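Local coordinates for protein BT_4661 (Bacteroides thetaiotaomicron, PDB 4AK2) that binds heparin and probably heparan sulphate, this chain being the ligand-binding domain of a SusE-like surface protein from a heparin utilisation locus, at residues G90-T95 / Q109-H114. Sequence-based numbering, arbitrary orientation.
Sequences GMVMVT and QPVFFH
Gly-90, Val-92 and Val-94 face Phe-113, Val-111 and Gln-109 as hydrogen-bonded pairs of an antiparallel ladder, a compact example of how a hairpin divides its side chains between two faces. Six backbone hydrogen bonds join the strands; the straightest runs from Val-92 N to Val-111 O (2.9 Å, 175° at the hydrogen). Proline fits because Pro-110 faces Met-93 in a non-hydrogen-bonded pair, where strand 89-98 asks for no N-H from it; Pro-110 CA lies 3.2 Å from Val-92 O, a CA-H...O contact.

On the face of Met-91, Met-93, Pro-110 and Phe-112, Met-91, in one of its two modelled conformers, extends alongside the Phe-112 ring, Met-91 CG 3.9 Å from Phe-112 CE2, its sulfur in an oblique Met-aromatic contact. Bends at chi2 (-65°) and chi3 (-60°) bring the end of Met-93 across to the neighbouring strand, where SD lies 3.6 Å from Pro-110 N and CE reaches the Gln-109 backbone. On the other face Val-92 CG2 meets Val-111 CB at 3.8 Å and lies, more loosely, at the Phe-113 ring edge.

Strands 56-63 and 27-30 flank 89-98 and 105-115 respectively; Ile-79 and Ile-81 of strand 79-82 pack on the valine face, while Phe-273 of strand 268-276 meets Phe-112.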
ATOM      1  N   GLY A  90      -5.592   4.953  -0.850  1.00 14.34           N
ATOM      2  CA  GLY A  90      -6.226   4.385  -2.028  1.00 14.39           C
ATOM      3  C   GLY A  90      -5.161   3.897  -2.995  1.00 12.44           C
ATOM      4  O   GLY A  90      -3.944   4.219  -2.869  1.00 13.61           O
ATOM      5  N   MET A  91      -5.569   3.158  -4.010  1.00 12.69           N
ATOM      6  CA  MET A  91      -4.664   2.555  -4.989  0.66 11.54           C
ATOM      7  C   MET A  91      -5.371   2.527  -6.350  1.00 12.81           C
ATOM      8  O   MET A  91      -6.559   2.128  -6.402  1.00 14.20           O
ATOM      9  CB  MET A  91      -4.307   1.143  -4.538  0.66 12.41           C
ATOM     10  CG  MET A  91      -3.489   0.360  -5.542  0.66 13.14           C
ATOM     11  SD  MET A  91      -3.406  -1.370  -5.022  0.66 14.00           S
ATOM     12  CE  MET A  91      -2.363  -2.016  -6.325  0.66 15.72           C
ATOM     13  N   VAL A  92      -4.692   2.910  -7.407  1.00 12.19           N
ATOM     14  CA  VAL A  92      -5.142   2.754  -8.770  1.00 12.51           C
ATOM     15  C   VAL A  92      -4.117   1.938  -9.552  1.00 12.59           C
ATOM     16  O   VAL A  92      -2.922   1.914  -9.188  1.00 14.40           O
ATOM     17  CB  VAL A  92      -5.446   4.091  -9.504  1.00 14.00           C
ATOM     18  CG1 VAL A  92      -6.424   4.955  -8.706  1.00 16.70           C
ATOM     19  CG2 VAL A  92      -4.158   4.858  -9.754  1.00 13.97           C
ATOM     20  N   MET A  93      -4.505   1.290 -10.630  1.00 13.54           N
ATOM     21  CA  MET A  93      -3.601   0.755 -11.632  1.00 13.61           C
ATOM     22  C   MET A  93      -3.694   1.624 -12.882  1.00 12.99           C
ATOM     23  O   MET A  93      -4.797   1.810 -13.428  1.00 14.18           O
ATOM     24  CB  MET A  93      -3.939  -0.702 -11.968  1.00 15.41           C
ATOM     25  CG  MET A  93      -3.639  -1.687 -10.850  1.00 17.30           C
ATOM     26  SD  MET A  93      -1.866  -1.853 -10.413  1.00 17.86           S
ATOM     27  CE  MET A  93      -1.247  -2.413 -11.985  1.00 19.79           C
ATOM     28  N   VAL A  94      -2.538   2.171 -13.302  1.00 13.12           N
ATOM     29  CA  VAL A  94      -2.422   2.946 -14.536  1.00 13.55           C
ATOM     30  C   VAL A  94      -1.894   2.088 -15.634  1.00 12.92           C
ATOM     31  O   VAL A  94      -0.895   1.361 -15.404  1.00 13.82           O
ATOM     32  CB  VAL A  94      -1.570   4.196 -14.359  1.00 12.67           C
ATOM     33  CG1 VAL A  94      -1.381   4.909 -15.689  1.00 13.74           C
ATOM     34  CG2 VAL A  94      -2.200   5.085 -13.317  1.00 14.55           C
ATOM     35  N   THR A  95      -2.585   2.099 -16.780  1.00 13.97           N
ATOM     36  CA  THR A  95      -2.044   1.405 -17.961  1.00 14.17           C
ATOM     37  C   THR A  95      -1.693   2.430 -19.016  1.00 14.83           C
ATOM     38  O   THR A  95      -2.507   3.319 -19.313  1.00 17.08           O
ATOM     39  CB  THR A  95      -3.068   0.390 -18.512  1.00 16.65           C
ATOM     40  OG1 THR A  95      -3.346  -0.562 -17.487  1.00 17.20           O
ATOM     41  CG2 THR A  95      -2.533  -0.366 -19.711  1.00 18.34           C
ATOM     42  N   GLN A 109       1.109  -0.189 -13.985  1.00 12.83           N
ATOM     43  CA  GLN A 109       1.811   0.055 -12.694  1.00 12.75           C
ATOM     44  C   GLN A 109       0.822   0.648 -11.700  1.00 11.04           C
ATOM     45  O   GLN A 109      -0.084   1.359 -12.097  1.00 12.57           O
ATOM     46  CB  GLN A 109       2.912   1.097 -12.869  1.00 12.64           C
ATOM     47  CG  GLN A 109       3.984   0.742 -13.912  1.00 13.31           C
ATOM     48  CD  GLN A 109       5.027   1.805 -14.132  1.00 12.70           C
ATOM     49  OE1 GLN A 109       5.887   1.660 -15.024  1.00 14.47           O
ATOM     50  NE2 GLN A 109       5.011   2.827 -13.300  1.00 12.43           N
ATOM     51  N   PRO A 110       0.997   0.358 -10.415  1.00 11.64           N
ATOM     52  CA  PRO A 110       0.150   1.015  -9.412  1.00 11.61           C
ATOM     53  C   PRO A 110       0.561   2.470  -9.135  1.00 11.30           C
ATOM     54  O   PRO A 110       1.783   2.837  -9.259  1.00 12.77           O
ATOM     55  CB  PRO A 110       0.387   0.167  -8.160  1.00 12.39           C
ATOM     56  CG  PRO A 110       1.835  -0.275  -8.323  1.00 12.50           C
ATOM     57  CD  PRO A 110       2.013  -0.538  -9.808  1.00 12.97           C
ATOM     58  N   VAL A 111      -0.389   3.296  -8.721  1.00 11.22           N
ATOM     59  CA  VAL A 111      -0.174   4.590  -8.116  1.00 11.44           C
ATOM     60  C   VAL A 111      -0.960   4.627  -6.816  1.00 11.64           C
ATOM     61  O   VAL A 111      -2.151   4.233  -6.813  1.00 13.14           O
ATOM     62  CB  VAL A 111      -0.527   5.773  -9.049  1.00 12.40           C
ATOM     63  CG1 VAL A 111      -0.272   7.122  -8.364  1.00 12.77           C
ATOM     64  CG2 VAL A 111       0.214   5.646 -10.369  1.00 14.06           C
ATOM     65  N   PHE A 112      -0.386   5.119  -5.740  1.00 11.40           N
ATOM     66  CA  PHE A 112      -0.969   5.095  -4.433  1.00 11.14           C
ATOM     67  C   PHE A 112      -1.239   6.489  -3.908  1.00 11.02           C
ATOM     68  O   PHE A 112      -0.540   7.458  -4.260  1.00 12.11           O
ATOM     69  CB  PHE A 112      -0.036   4.372  -3.478  1.00 11.98           C
ATOM     70  CG  PHE A 112       0.263   2.947  -3.858  1.00 11.24           C
ATOM     71  CD1 PHE A 112       1.343   2.654  -4.696  1.00 11.66           C
ATOM     72  CD2 PHE A 112      -0.438   1.873  -3.306  1.00 11.77           C
ATOM     73  CE1 PHE A 112       1.671   1.352  -5.003  1.00 12.05           C
ATOM     74  CE2 PHE A 112      -0.122   0.562  -3.639  1.00 12.57           C
ATOM     75  CZ  PHE A 112       0.984   0.282  -4.460  1.00 11.20           C
ATOM     76  N   PHE A 113      -2.254   6.578  -3.049  1.00 12.23           N
ATOM     77  CA  PHE A 113      -2.691   7.830  -2.437  1.00 12.41           C
ATOM     78  C   PHE A 113      -2.906   7.688  -0.964  1.00 12.04           C
ATOM     79  O   PHE A 113      -3.375   6.654  -0.518  1.00 13.14           O
ATOM     80  CB  PHE A 113      -3.999   8.338  -3.100  1.00 13.58           C
ATOM     81  CG  PHE A 113      -3.821   8.687  -4.530  1.00 12.55           C
ATOM     82  CD1 PHE A 113      -3.915   7.698  -5.519  1.00 13.70           C
ATOM     83  CD2 PHE A 113      -3.560  10.000  -4.913  1.00 14.60           C
ATOM     84  CE1 PHE A 113      -3.700   8.010  -6.886  1.00 14.36           C
ATOM     85  CE2 PHE A 113      -3.339  10.331  -6.266  1.00 16.02           C
ATOM     86  CZ  PHE A 113      -3.438   9.339  -7.261  1.00 14.40           C
ATOM     87  N   HIS A 114      -2.557   8.727  -0.208  1.00 12.11           N
ATOM     88  CA  HIS A 114      -2.855   8.768   1.232  1.00 12.28           C
ATOM     89  C   HIS A 114      -3.512  10.059   1.556  1.00 12.62           C
ATOM     90  O   HIS A 114      -2.969  11.144   1.285  1.00 14.61           O
ATOM     91  CB  HIS A 114      -1.559   8.678   2.068  1.00 11.89           C
ATOM     92  CG  HIS A 114      -1.819   8.786   3.574  1.00 12.43           C
ATOM     93  ND1 HIS A 114      -1.198   9.677   4.380  1.00 12.80           N
ATOM     94  CD2 HIS A 114      -2.716   8.084   4.381  1.00 13.88           C
ATOM     95  CE1 HIS A 114      -1.638   9.529   5.644  1.00 15.05           C
ATOM     96  NE2 HIS A 114      -2.583   8.573   5.648  1.00 13.84           N
TER